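Local structure of cortical-lytic enzyme (Clostridium perfringens, 5JIP) at residues Asn54-Phe59 / Gln98-Gly103; Leu112-Pro117 / Leu146-Gly151; Tyr262-Asn267 / Ile296-Glu301. The protein probably hydrolyses the glycan strands of cortex peptidoglycan as a family 25 muramidase, acting in the breakdown of the spore cortex during germination. All blocks are in the same frame, centred on the assembly; numbering follows the deposited sequence.

Contact 1 (Asn54-Phe59 / Gln98-Gly103); sequences NKFLEF and QGFGDG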
ATOM      1  N   ASN A  54      34.901  -9.874  -9.556  1.00  8.58           N
ATOM      2  CA  ASN A  54      36.060 -10.198  -8.723  1.00 12.43           C
ATOM      3  C   ASN A  54      36.258  -9.269  -7.529  1.00 15.14           C
ATOM      4  O   ASN A  54      37.121  -9.562  -6.686  1.00 10.17           O
ATOM      5  CB  ASN A  54      37.319 -10.208  -9.578  1.00 11.35           C
ATOM      6  CG  ASN A  54      37.348 -11.399 -10.511  1.00 12.90           C
ATOM      7  OD1 ASN A  54      37.205 -12.541 -10.063  1.00 15.32           O
ATOM      8  ND2 ASN A  54      37.477 -11.142 -11.805  1.00 14.02           N
ATOM      9  N   LYS A  55      35.509  -8.159  -7.441  1.00 10.19           N
ATOM     10  CA  LYS A  55      35.522  -7.305  -6.265  1.00  8.04           C
ATOM     11  C   LYS A  55      34.206  -7.332  -5.492  1.00  7.29           C
ATOM     12  O   LYS A  55      34.141  -6.761  -4.398  1.00 10.93           O
ATOM     13  CB  LYS A  55      35.839  -5.850  -6.661  1.00 12.47           C
ATOM     14  CG  LYS A  55      37.282  -5.614  -7.139  1.00  8.29           C
ATOM     15  CD  LYS A  55      38.218  -5.634  -5.975  1.00 20.36           C
ATOM     16  CE  LYS A  55      39.541  -5.009  -6.352  1.00 28.94           C
ATOM     17  NZ  LYS A  55      40.500  -5.062  -5.207  1.00 44.24           N
ATOM     18  N   PHE A  56      33.178  -8.023  -5.997  1.00  7.00           N
ATOM     19  CA  PHE A  56      31.873  -7.972  -5.347  1.00  5.16           C
ATOM     20  C   PHE A  56      31.947  -8.354  -3.868  1.00  7.46           C
ATOM     21  O   PHE A  56      31.467  -7.617  -3.001  1.00  7.74           O
ATOM     22  CB  PHE A  56      30.878  -8.863  -6.085  1.00  7.39           C
ATOM     23  CG  PHE A  56      29.570  -8.993  -5.370  1.00  7.91           C
ATOM     24  CD1 PHE A  56      28.848  -7.860  -5.045  1.00  5.56           C
ATOM     25  CD2 PHE A  56      29.074 -10.227  -5.007  1.00  5.45           C
ATOM     26  CE1 PHE A  56      27.670  -7.942  -4.351  1.00  7.32           C
ATOM     27  CE2 PHE A  56      27.889 -10.330  -4.321  1.00  8.36           C
ATOM     28  CZ  PHE A  56      27.175  -9.178  -3.989  1.00  9.48           C
ATOM     29  N   LEU A  57      32.508  -9.516  -3.553  1.00  8.81           N
ATOM     30  CA  LEU A  57      32.486  -9.936  -2.158  1.00  8.15           C
ATOM     31  C   LEU A  57      33.176  -8.903  -1.273  1.00  7.70           C
ATOM     32  O   LEU A  57      32.643  -8.499  -0.234  1.00  7.87           O
ATOM     33  CB  LEU A  57      33.134 -11.315  -2.006  1.00  9.36           C
ATOM     34  CG  LEU A  57      32.485 -12.444  -2.790  1.00 16.72           C
ATOM     35  CD1 LEU A  57      33.230 -13.730  -2.519  1.00 18.49           C
ATOM     36  CD2 LEU A  57      31.032 -12.569  -2.433  1.00 15.01           C
ATOM     37  N   GLU A  58      34.311  -8.400  -1.719  1.00  9.54           N
ATOM     38  CA  GLU A  58      35.050  -7.435  -0.919  1.00  8.84           C
ATOM     39  C   GLU A  58      34.300  -6.123  -0.795  1.00 10.30           C
ATOM     40  O   GLU A  58      34.216  -5.541   0.296  1.00  6.88           O
ATOM     41  CB  GLU A  58      36.402  -7.206  -1.563  1.00  8.93           C
ATOM     42  CG  GLU A  58      37.176  -6.039  -1.035  1.00  9.73           C
ATOM     43  CD  GLU A  58      38.478  -5.769  -1.810  1.00 27.67           C
ATOM     44  OE1 GLU A  58      38.941  -6.648  -2.570  1.00 20.40           O
ATOM     45  OE2 GLU A  58      39.033  -4.659  -1.659  1.00 22.31           O
ATOM     46  N   PHE A  59      33.751  -5.646  -1.918  1.00 11.15           N
ATOM     47  CA  PHE A  59      33.049  -4.375  -1.929  1.00  7.85           C
ATOM     48  C   PHE A  59      31.785  -4.447  -1.076  1.00  6.05           C
ATOM     49  O   PHE A  59      31.458  -3.493  -0.363  1.00  6.75           O
ATOM     50  CB  PHE A  59      32.695  -4.002  -3.368  1.00  6.07           C
ATOM     51  CG  PHE A  59      33.832  -3.419  -4.191  1.00  8.18           C
ATOM     52  CD1 PHE A  59      35.097  -3.226  -3.667  1.00  9.07           C
ATOM     53  CD2 PHE A  59      33.617  -3.072  -5.514  1.00  9.98           C
ATOM     54  CE1 PHE A  59      36.111  -2.667  -4.445  1.00  9.98           C
ATOM     55  CE2 PHE A  59      34.629  -2.544  -6.287  1.00  8.36           C
ATOM     56  CZ  PHE A  59      35.879  -2.328  -5.731  1.00 10.52           C
ATOM     57  N   GLN A  98      26.285 -14.958  -1.365  1.00 11.37           N
ATOM     58  CA  GLN A  98      27.706 -15.006  -1.048  1.00 12.91           C
ATOM     59  C   GLN A  98      28.200 -13.639  -0.596  1.00 15.50           C
ATOM     60  O   GLN A  98      29.050 -13.533   0.296  1.00 12.09           O
ATOM     61  CB  GLN A  98      28.517 -15.482  -2.257  1.00 11.27           C
ATOM     62  CG  GLN A  98      28.194 -16.875  -2.724  1.00 13.51           C
ATOM     63  CD  GLN A  98      29.101 -17.326  -3.859  1.00 12.55           C
ATOM     64  OE1 GLN A  98      30.296 -17.027  -3.864  1.00 19.49           O
ATOM     65  NE2 GLN A  98      28.544 -18.039  -4.811  1.00 15.14           N
ATOM     66  N   GLY A  99      27.681 -12.576  -1.202  1.00 10.62           N
ATOM     67  CA  GLY A  99      28.114 -11.244  -0.889  1.00  9.98           C
ATOM     68  C   GLY A  99      27.448 -10.664   0.334  1.00 12.49           C
ATOM     69  O   GLY A  99      28.092  -9.979   1.121  1.00 12.67           O
ATOM     70  N   PHE A 100      26.161 -10.922   0.507  1.00  8.44           N
ATOM     71  CA  PHE A 100      25.406 -10.252   1.551  1.00  8.52           C
ATOM     72  C   PHE A 100      25.005 -11.152   2.711  1.00 12.76           C
ATOM     73  O   PHE A 100      24.524 -10.632   3.725  1.00 12.73           O
ATOM     74  CB  PHE A 100      24.132  -9.619   0.961  1.00  9.12           C
ATOM     75  CG  PHE A 100      24.387  -8.484   0.014  1.00  9.14           C
ATOM     76  CD1 PHE A 100      24.966  -7.303   0.457  1.00  8.87           C
ATOM     77  CD2 PHE A 100      24.028  -8.595  -1.324  1.00  7.79           C
ATOM     78  CE1 PHE A 100      25.207  -6.232  -0.412  1.00  6.81           C
ATOM     79  CE2 PHE A 100      24.254  -7.533  -2.210  1.00  6.35           C
ATOM     80  CZ  PHE A 100      24.847  -6.329  -1.744  1.00 10.76           C
ATOM     81  N   GLY A 101      25.155 -12.471   2.590  1.00 12.92           N
ATOM     82  CA  GLY A 101      24.765 -13.380   3.649  1.00 14.03           C
ATOM     83  C   GLY A 101      23.678 -14.336   3.224  1.00 14.05           C
ATOM     84  O   GLY A 101      22.917 -14.056   2.292  1.00 13.70           O
ATOM     85  N   ASP A 102      23.590 -15.480   3.899  1.00 17.20           N
ATOM     86  CA  ASP A 102      22.554 -16.447   3.569  1.00 16.26           C
ATOM     87  C   ASP A 102      21.194 -15.781   3.686  1.00 10.57           C
ATOM     88  O   ASP A 102      20.929 -15.054   4.644  1.00 15.51           O
ATOM     89  CB  ASP A 102      22.644 -17.667   4.486  1.00 24.88           C
ATOM     90  CG  ASP A 102      23.840 -18.554   4.172  1.00 40.97           C
ATOM     91  OD1 ASP A 102      24.385 -18.473   3.047  1.00 44.40           O
ATOM     92  OD2 ASP A 102      24.231 -19.350   5.053  1.00 51.03           O
ATOM     93  N   GLY A 103      20.346 -16.002   2.690  1.00 13.66           N
ATOM     94  CA  GLY A 103      19.019 -15.439   2.716  1.00 11.94           C
ATOM     95  C   GLY A 103      18.959 -13.928   2.637  1.00 15.82           C
ATOM     96  O   GLY A 103      17.915 -13.344   2.938  1.00 12.91           O
TER
HETATM   97  O   HOH W   1      30.997 -10.329   1.119  1.00 12.97           O

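Contact 2 (Leu112-Pro117 / Leu146-Gly151); sequences LDVETP and LMLYTG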
ATOM      1  N   LEU A 112      18.603  -6.491 -12.486  1.00  5.93           N
ATOM      2  CA  LEU A 112      18.942  -7.122 -13.757  1.00  7.51           C
ATOM      3  C   LEU A 112      19.370  -6.050 -14.754  1.00  6.82           C
ATOM      4  O   LEU A 112      18.599  -5.145 -15.081  1.00  5.82           O
ATOM      5  CB  LEU A 112      17.759  -7.924 -14.298  1.00  7.51           C
ATOM      6  CG  LEU A 112      17.971  -8.653 -15.624  1.00  4.65           C
ATOM      7  CD1 LEU A 112      18.911  -9.815 -15.424  1.00  6.28           C
ATOM      8  CD2 LEU A 112      16.618  -9.137 -16.120  1.00  8.54           C
ATOM      9  N   ASP A 113      20.608  -6.157 -15.211  1.00  9.98           N
ATOM     10  CA  ASP A 113      21.255  -5.192 -16.098  1.00  5.91           C
ATOM     11  C   ASP A 113      21.212  -5.763 -17.509  1.00  9.92           C
ATOM     12  O   ASP A 113      21.904  -6.741 -17.805  1.00 10.82           O
ATOM     13  CB  ASP A 113      22.680  -4.958 -15.583  1.00  8.70           C
ATOM     14  CG  ASP A 113      23.601  -4.225 -16.570  1.00 10.07           C
ATOM     15  OD1 ASP A 113      23.157  -3.760 -17.644  1.00  9.76           O
ATOM     16  OD2 ASP A 113      24.800  -4.097 -16.213  1.00  9.63           O
ATOM     17  N   VAL A 114      20.383  -5.165 -18.372  1.00  8.73           N
ATOM     18  CA  VAL A 114      20.140  -5.662 -19.723  1.00  9.82           C
ATOM     19  C   VAL A 114      20.654  -4.617 -20.702  1.00  9.11           C
ATOM     20  O   VAL A 114      20.130  -3.495 -20.777  1.00  9.16           O
ATOM     21  CB  VAL A 114      18.657  -5.970 -19.974  1.00  7.42           C
ATOM     22  CG1 VAL A 114      18.451  -6.494 -21.401  1.00 10.62           C
ATOM     23  CG2 VAL A 114      18.155  -6.961 -18.963  1.00  9.97           C
ATOM     24  N   GLU A 115      21.683  -4.985 -21.438  1.00  8.38           N
ATOM     25  CA  GLU A 115      22.329  -4.102 -22.398  1.00  9.69           C
ATOM     26  C   GLU A 115      22.642  -4.830 -23.693  1.00 11.99           C
ATOM     27  O   GLU A 115      23.286  -4.247 -24.566  1.00 12.50           O
ATOM     28  CB  GLU A 115      23.643  -3.527 -21.822  1.00 14.49           C
ATOM     29  CG  GLU A 115      23.466  -2.597 -20.666  1.00 13.12           C
ATOM     30  CD  GLU A 115      24.797  -2.267 -20.011  1.00 15.52           C
ATOM     31  OE1 GLU A 115      25.731  -1.852 -20.744  1.00 10.42           O
ATOM     32  OE2 GLU A 115      24.906  -2.446 -18.781  1.00 11.13           O
ATOM     33  N   THR A 116      22.230  -6.083 -23.832  1.00 10.94           N
ATOM     34  CA  THR A 116      22.577  -6.927 -24.959  1.00 12.64           C
ATOM     35  C   THR A 116      21.395  -7.855 -25.205  1.00 13.46           C
ATOM     36  O   THR A 116      20.616  -8.112 -24.276  1.00 12.01           O
ATOM     37  CB  THR A 116      23.879  -7.699 -24.668  1.00 15.27           C
ATOM     38  OG1 THR A 116      24.387  -8.289 -25.871  1.00 23.25           O
ATOM     39  CG2 THR A 116      23.669  -8.768 -23.641  1.00 13.12           C
ATOM     40  N   PRO A 117      21.198  -8.339 -26.443  1.00 11.54           N
ATOM     41  CA  PRO A 117      21.935  -8.040 -27.677  1.00 15.46           C
ATOM     42  C   PRO A 117      21.414  -6.792 -28.347  1.00 16.49           C
ATOM     43  O   PRO A 117      20.251  -6.421 -28.147  1.00 19.15           O
ATOM     44  CB  PRO A 117      21.673  -9.273 -28.545  1.00 16.49           C
ATOM     45  CG  PRO A 117      20.265  -9.662 -28.169  1.00 19.89           C
ATOM     46  CD  PRO A 117      20.128  -9.334 -26.681  1.00 11.35           C
ATOM     47  N   LEU A 146      12.681  -7.187  -8.056  1.00  6.23           N
ATOM     48  CA  LEU A 146      13.790  -7.026  -8.982  1.00  6.87           C
ATOM     49  C   LEU A 146      13.639  -5.727  -9.770  1.00  6.44           C
ATOM     50  O   LEU A 146      12.604  -5.495 -10.400  1.00  7.56           O
ATOM     51  CB  LEU A 146      13.831  -8.220  -9.942  1.00  6.82           C
ATOM     52  CG  LEU A 146      14.953  -8.233 -10.977  1.00  8.77           C
ATOM     53  CD1 LEU A 146      16.301  -8.416 -10.281  1.00  6.21           C
ATOM     54  CD2 LEU A 146      14.722  -9.324 -12.002  1.00  7.22           C
ATOM     55  N   MET A 147      14.669  -4.887  -9.741  1.00  5.04           N
ATOM     56  CA  MET A 147      14.716  -3.674 -10.565  1.00  4.86           C
ATOM     57  C   MET A 147      15.416  -3.971 -11.888  1.00  6.14           C
ATOM     58  O   MET A 147      16.350  -4.772 -11.933  1.00  6.00           O
ATOM     59  CB  MET A 147      15.428  -2.530  -9.823  1.00  5.43           C
ATOM     60  CG  MET A 147      15.635  -1.264 -10.663  1.00  5.16           C
ATOM     61  SD  MET A 147      15.675   0.266  -9.707  1.00  6.16           S
ATOM     62  CE  MET A 147      17.227   0.091  -8.857  1.00  5.92           C
ATOM     63  N   LEU A 148      14.909  -3.361 -12.968  1.00  5.34           N
ATOM     64  CA  LEU A 148      15.494  -3.469 -14.305  1.00  5.06           C
ATOM     65  C   LEU A 148      16.344  -2.245 -14.613  1.00  6.46           C
ATOM     66  O   LEU A 148      15.887  -1.103 -14.470  1.00  7.70           O
ATOM     67  CB  LEU A 148      14.412  -3.619 -15.379  1.00  6.63           C
ATOM     68  CG  LEU A 148      14.959  -3.730 -16.821  1.00  4.57           C
ATOM     69  CD1 LEU A 148      15.652  -5.030 -16.964  1.00  6.57           C
ATOM     70  CD2 LEU A 148      13.814  -3.584 -17.823  1.00  8.56           C
ATOM     71  N   TYR A 149      17.600  -2.485 -14.991  1.00  6.66           N
ATOM     72  CA  TYR A 149      18.449  -1.456 -15.555  1.00  4.26           C
ATOM     73  C   TYR A 149      18.553  -1.644 -17.064  1.00  6.75           C
ATOM     74  O   TYR A 149      18.849  -2.750 -17.540  1.00  6.28           O
ATOM     75  CB  TYR A 149      19.859  -1.475 -14.962  1.00  6.73           C
ATOM     76  CG  TYR A 149      20.821  -0.592 -15.739  1.00  6.06           C
ATOM     77  CD1 TYR A 149      21.409  -1.034 -16.925  1.00  5.66           C
ATOM     78  CD2 TYR A 149      21.174   0.668 -15.274  1.00  7.54           C
ATOM     79  CE1 TYR A 149      22.267  -0.241 -17.646  1.00  7.91           C
ATOM     80  CE2 TYR A 149      22.084   1.472 -16.000  1.00  5.18           C
ATOM     81  CZ  TYR A 149      22.619   0.998 -17.186  1.00  7.80           C
ATOM     82  OH  TYR A 149      23.501   1.745 -17.927  1.00  6.74           O
ATOM     83  N   THR A 150      18.354  -0.559 -17.807  1.00  7.12           N
ATOM     84  CA  THR A 150      18.600  -0.564 -19.232  1.00  7.34           C
ATOM     85  C   THR A 150      18.726   0.880 -19.676  1.00  8.49           C
ATOM     86  O   THR A 150      18.383   1.799 -18.941  1.00  7.14           O
ATOM     87  CB  THR A 150      17.480  -1.318 -19.984  1.00  6.14           C
ATOM     88  OG1 THR A 150      17.887  -1.549 -21.335  1.00 10.97           O
ATOM     89  CG2 THR A 150      16.226  -0.542 -19.996  1.00  6.73           C
ATOM     90  N   GLY A 151      19.201   1.069 -20.917  1.00  6.15           N
ATOM     91  CA  GLY A 151      19.369   2.388 -21.478  1.00 10.43           C
ATOM     92  C   GLY A 151      18.198   2.829 -22.352  1.00  9.17           C
ATOM     93  O   GLY A 151      17.467   2.012 -22.905  1.00  9.49           O
TER

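Contact 3 (Tyr262-Asn267 / Ile296-Glu301); sequences YNVFVN and IKISIE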
ATOM      1  N   TYR A 262       1.260  -3.417   7.085  1.00  6.32           N
ATOM      2  CA  TYR A 262       1.756  -4.512   7.898  1.00  5.59           C
ATOM      3  C   TYR A 262       0.868  -5.721   7.694  1.00  7.22           C
ATOM      4  O   TYR A 262      -0.346  -5.593   7.498  1.00  7.85           O
ATOM      5  CB  TYR A 262       1.761  -4.182   9.401  1.00  8.29           C
ATOM      6  CG  TYR A 262       2.346  -2.860   9.783  1.00  6.22           C
ATOM      7  CD1 TYR A 262       1.582  -1.702   9.726  1.00  6.51           C
ATOM      8  CD2 TYR A 262       3.650  -2.772  10.267  1.00  7.91           C
ATOM      9  CE1 TYR A 262       2.118  -0.485  10.074  1.00  8.33           C
ATOM     10  CE2 TYR A 262       4.187  -1.579  10.628  1.00  6.66           C
ATOM     11  CZ  TYR A 262       3.427  -0.435  10.561  1.00  7.87           C
ATOM     12  OH  TYR A 262       3.999   0.747  10.938  1.00 11.09           O
ATOM     13  N   ASN A 263       1.483  -6.890   7.771  1.00  6.70           N
ATOM     14  CA  ASN A 263       0.787  -8.159   7.929  1.00  6.85           C
ATOM     15  C   ASN A 263       1.119  -8.730   9.303  1.00  9.54           C
ATOM     16  O   ASN A 263       2.284  -8.752   9.715  1.00  7.86           O
ATOM     17  CB  ASN A 263       1.197  -9.173   6.861  1.00  6.68           C
ATOM     18  CG  ASN A 263       0.738  -8.778   5.472  1.00  6.54           C
ATOM     19  OD1 ASN A 263      -0.363  -8.239   5.286  1.00  8.42           O
ATOM     20  ND2 ASN A 263       1.605  -8.988   4.489  1.00  6.47           N
ATOM     21  N   VAL A 264       0.089  -9.240   9.976  1.00 12.71           N
ATOM     22  CA  VAL A 264       0.201  -9.835  11.308  1.00  9.99           C
ATOM     23  C   VAL A 264      -0.192 -11.300  11.234  1.00 10.40           C
ATOM     24  O   VAL A 264      -1.117 -11.678  10.496  1.00  9.44           O
ATOM     25  CB  VAL A 264      -0.678  -9.087  12.328  1.00 13.28           C
ATOM     26  CG1 VAL A 264      -0.644  -9.775  13.688  1.00 14.20           C
ATOM     27  CG2 VAL A 264      -0.206  -7.637  12.434  1.00  9.95           C
ATOM     28  N   PHE A 265       0.503 -12.118  12.020  1.00 10.22           N
ATOM     29  CA  PHE A 265       0.334 -13.565  11.986  1.00 14.87           C
ATOM     30  C   PHE A 265       0.207 -14.128  13.394  1.00 12.72           C
ATOM     31  O   PHE A 265       0.861 -13.642  14.327  1.00 11.37           O
ATOM     32  CB  PHE A 265       1.511 -14.221  11.304  1.00 12.53           C
ATOM     33  CG  PHE A 265       1.740 -13.744   9.884  1.00 13.32           C
ATOM     34  CD1 PHE A 265       2.491 -12.599   9.628  1.00 12.76           C
ATOM     35  CD2 PHE A 265       1.202 -14.450   8.813  1.00 17.39           C
ATOM     36  CE1 PHE A 265       2.701 -12.165   8.316  1.00 13.79           C
ATOM     37  CE2 PHE A 265       1.390 -14.017   7.493  1.00 14.88           C
ATOM     38  CZ  PHE A 265       2.148 -12.885   7.244  1.00 14.11           C
ATOM     39  N   VAL A 266      -0.621 -15.169  13.521  1.00 16.37           N
ATOM     40  CA  VAL A 266      -0.774 -15.938  14.757  1.00 16.63           C
ATOM     41  C   VAL A 266      -0.309 -17.361  14.466  1.00 17.85           C
ATOM     42  O   VAL A 266      -0.897 -18.048  13.618  1.00 16.81           O
ATOM     43  CB  VAL A 266      -2.223 -15.929  15.270  1.00 17.02           C
ATOM     44  CG1 VAL A 266      -2.340 -16.851  16.500  1.00 25.57           C
ATOM     45  CG2 VAL A 266      -2.698 -14.519  15.594  1.00 16.51           C
ATOM     46  N   ASN A 267       0.745 -17.795  15.163  1.00 15.76           N
ATOM     47  CA  ASN A 267       1.379 -19.072  14.873  1.00 19.03           C
ATOM     48  C   ASN A 267       1.543 -19.224  13.360  1.00 26.00           C
ATOM     49  O   ASN A 267       1.203 -20.268  12.797  1.00 23.65           O
ATOM     50  CB  ASN A 267       0.562 -20.232  15.449  1.00 21.26           C
ATOM     51  CG  ASN A 267       0.473 -20.209  16.971  1.00 19.41           C
ATOM     52  OD1 ASN A 267       1.377 -19.722  17.656  1.00 16.29           O
ATOM     53  ND2 ASN A 267      -0.608 -20.743  17.499  1.00 22.56           N
ATOM     54  N   ILE A 296       1.598 -18.859  22.277  1.00 22.13           N
ATOM     55  CA  ILE A 296       1.050 -18.308  21.043  1.00 23.72           C
ATOM     56  C   ILE A 296       2.077 -17.340  20.481  1.00 20.84           C
ATOM     57  O   ILE A 296       2.510 -16.416  21.179  1.00 18.71           O
ATOM     58  CB  ILE A 296      -0.290 -17.601  21.274  1.00 23.04           C
ATOM     59  CG1 ILE A 296      -1.338 -18.604  21.794  1.00 23.86           C
ATOM     60  CG2 ILE A 296      -0.791 -16.942  19.975  1.00 20.50           C
ATOM     61  CD1 ILE A 296      -2.606 -17.943  22.349  1.00 22.98           C
ATOM     62  N   LYS A 297       2.463 -17.543  19.228  1.00 20.83           N
ATOM     63  CA  LYS A 297       3.420 -16.664  18.572  1.00 21.26           C
ATOM     64  C   LYS A 297       2.685 -15.608  17.758  1.00 16.09           C
ATOM     65  O   LYS A 297       1.954 -15.931  16.804  1.00 15.96           O
ATOM     66  CB  LYS A 297       4.391 -17.423  17.670  1.00 22.77           C
ATOM     67  CG  LYS A 297       5.459 -16.474  17.095  1.00 20.85           C
ATOM     68  CD  LYS A 297       6.510 -17.179  16.225  1.00 24.77           C
ATOM     69  CE  LYS A 297       5.891 -17.762  14.992  1.00 26.77           C
ATOM     70  NZ  LYS A 297       6.942 -18.024  13.951  1.00 27.80           N
ATOM     71  N   ILE A 298       2.910 -14.358  18.118  1.00 18.97           N
ATOM     72  CA  ILE A 298       2.460 -13.221  17.334  1.00 11.92           C
ATOM     73  C   ILE A 298       3.663 -12.714  16.545  1.00 13.86           C
ATOM     74  O   ILE A 298       4.751 -12.531  17.104  1.00 12.81           O
ATOM     75  CB  ILE A 298       1.885 -12.119  18.237  1.00 13.64           C
ATOM     76  CG1 ILE A 298       0.758 -12.659  19.144  1.00 15.94           C
ATOM     77  CG2 ILE A 298       1.397 -10.948  17.390  1.00 13.63           C
ATOM     78  CD1 ILE A 298      -0.498 -13.166  18.409  1.00 15.50           C
ATOM     79  N   SER A 299       3.493 -12.515  15.240  1.00 14.79           N
ATOM     80  CA  SER A 299       4.582 -11.973  14.440  1.00 12.00           C
ATOM     81  C   SER A 299       4.040 -10.953  13.446  1.00  7.71           C
ATOM     82  O   SER A 299       2.851 -10.949  13.102  1.00  9.72           O
ATOM     83  CB  SER A 299       5.347 -13.067  13.693  1.00 12.07           C
ATOM     84  OG  SER A 299       4.478 -13.777  12.854  1.00 14.04           O
ATOM     85  N   ILE A 300       4.935 -10.104  12.961  1.00  9.30           N
ATOM     86  CA  ILE A 300       4.512  -9.009  12.105  1.00  9.82           C
ATOM     87  C   ILE A 300       5.618  -8.672  11.119  1.00  8.95           C
ATOM     88  O   ILE A 300       6.807  -8.813  11.417  1.00  9.82           O
ATOM     89  CB  ILE A 300       4.122  -7.793  12.969  1.00  6.68           C
ATOM     90  CG1 ILE A 300       3.420  -6.720  12.134  1.00  5.25           C
ATOM     91  CG2 ILE A 300       5.367  -7.236  13.677  1.00  9.07           C
ATOM     92  CD1 ILE A 300       2.834  -5.583  12.935  1.00  9.76           C
ATOM     93  N   GLU A 301       5.207  -8.201   9.935  1.00  8.57           N
ATOM     94  CA  GLU A 301       6.106  -7.636   8.941  1.00  8.20           C
ATOM     95  C   GLU A 301       5.526  -6.326   8.416  1.00  8.00           C
ATOM     96  O   GLU A 301       4.312  -6.199   8.215  1.00  7.20           O
ATOM     97  CB  GLU A 301       6.338  -8.623   7.780  1.00  7.43           C
ATOM     98  CG  GLU A 301       5.058  -8.923   6.960  1.00  7.46           C
ATOM     99  CD  GLU A 301       5.201 -10.114   6.030  1.00  8.75           C
ATOM    100  OE1 GLU A 301       6.242 -10.815   6.089  1.00 10.11           O
ATOM    101  OE2 GLU A 301       4.241 -10.362   5.237  1.00  5.68           O
TER

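Contact 1 (Asn54-Phe59 / Gln98-Gly103)
Phe56 lays its ring against Gly99 and Phe100. Its CB branches from the first turn of helix 56-66. CG stands opposite the backbone N (chi1 173°), and this carries the ring across to the end of helix 83-100. Beyond CG the far end of the ring does the touching. CE2 rests 3.6 Å from Gly99 CA, a close approach that the missing side chain of this glycine permits. CZ, at the tip, reaches Phe100 CE2 at 3.8 Å. CE1 passes the same Phe100 CE2 at 4.1 Å. The two rings form an offset edge-to-face pair: the edge of Phe56 turns toward the face of Phe100, with planes 76° apart. These are two helices on the outside of the TIM-barrel-like domain, both packed on strand 70-75. Phe56 and Phe100 share Ala72 there, and Phe56 also reaches Leu40 and Ala42 of strand 38-44. Toward the surface Leu57 takes over. Its CD2 methyl sits 3.6 Å from Gly99 CA and 3.9 Å from Gln98 CB. Strand residue Ile52 touches both Leu57 and Gln98. A water joins the two backbones. It donates to Leu57 O at 2.8 Å and to Gly99 O at 2.9 Å, using both hydrogens. Helix 83-100 ends just after this point, where Gly101 leaves the helical conformation with positive phi.

Contact 2 (Leu112-Pro117 / Leu146-Gly151)
Leu112 and Leu148 pair side by side on adjacent parallel strands, and Asp113 and Tyr149 do the same one step on. Three backbone bonds set this register: Leu112 N to Met147 O at 2.9 Å, Tyr149 N to Leu112 O, and Val114 N to Tyr149 O at 3.0 Å, the last almost straight (176°). On the face of Leu112 and Leu148 the bumps are methyl groups. Leu148 CD1 drops into the hollow between Leu112 O and Val114 CG2, which is 3.7 Å away. The chi1 of 180° puts CG of Leu148 beside its own carbonyl carbon, and CD1 then leans toward the neighbouring strand. One residue before the strand, Leu146 fills the next dip. Its CD1 lies 3.7 Å from Leu112 N, and its CD2 meets Leu112 CB. Phe134 of helix 124-142 covers Leu112 and Leu146 from outside. This helix links the two strands, so the contact closes a beta-alpha-beta crossover of the TIM-barrel-like domain. The other face holds Asp113 and Tyr149. Their side chains run together in one direction, with carboxylate and ring planes 74° apart. Asp113 OD1 approaches Tyr149 CD1 at 3.3 Å. From further along the chain Glu115 reaches over, setting OE2 3.6 Å from Tyr149 CE1. The ring thus forms one wall beside two acid groups, and its OH is held by Gln203. A bound MES molecule, probably from the crystallisation liquor, hydrogen-bonds through N4 to Asp113 OD2 and Glu115 OE2; such a molecule may mark a pocket. Beyond the regular pairing, the Thr150 side chain replaces a backbone donor: OG1 gives its hydrogen to Val114 O at 3.0 Å.

Contact 3 (Tyr262-Asn267 / Ile296-Glu301)
Two central antiparallel strands of the C-terminal beta-sandwich, a domain consistent with a fibronectin type III fold, meet here. Asn263 pairs with Glu301 and Phe265 with Ser299 as hydrogen-bonded pairs, for example Phe265 N to Ser299 O at 2.8 Å. The non-hydrogen-bonded pairs Val264-Ile300 and Val266-Ile298 alternate with them and turn their side chains toward the other sheet. Val264 CG2 touches Ile300 CD1 at 3.7 Å, and Val266 CG2 touches Ile298 CD1 at 3.8 Å. The opposite face carries Asn263, Ser299 and Glu301, with the Phe265 ring among them. Asn263 ND2 donates to Glu301 OE2 at 3.1 Å, nearly straight (175°) and in the amide plane; Glu301 OE2 accepts with its anti lone pair. The same OE2 lies at the edge of the Phe265 ring, 3.8 Å from CZ. At the turn Asn267 OD1 stands in for a strand carbonyl, accepting Lys297 N at 2.9 Å. Glu301 OE1 forms salt bridges with Arg313 and Arg143. Asn263 OD1 bonds Thr273 of its own chain, and ND2 also bonds Thr273 of the second subunit. The buried carboxylate is therefore met by an amide and two arginines, which probably favours its charged form and ties this sheet to the catalytic domain.

Overall arrangement
From the N terminus the three contacts follow one another in series; none nests in or crosses another. Contact 1 closes a loop that holds strand 70-75 and most of helix 83-100. The chain then runs into strand 111-113, and contact 2 closes the loop around helix 124-142. Both belong to the barrel domain, with centres about 21 Å apart. Contact 3 closes a loop of strands 269-275 and 280-284 in the C-terminal sandwich, on the other side of the chain's centre from contact 2. The magnesium site of Asp227, Met230, Asp258 and Asp304 lies near both domains: the side chain of Met230 is about 10 Å from that of Phe100, and the side chain of Asp304 about 10 Å from that of Tyr262.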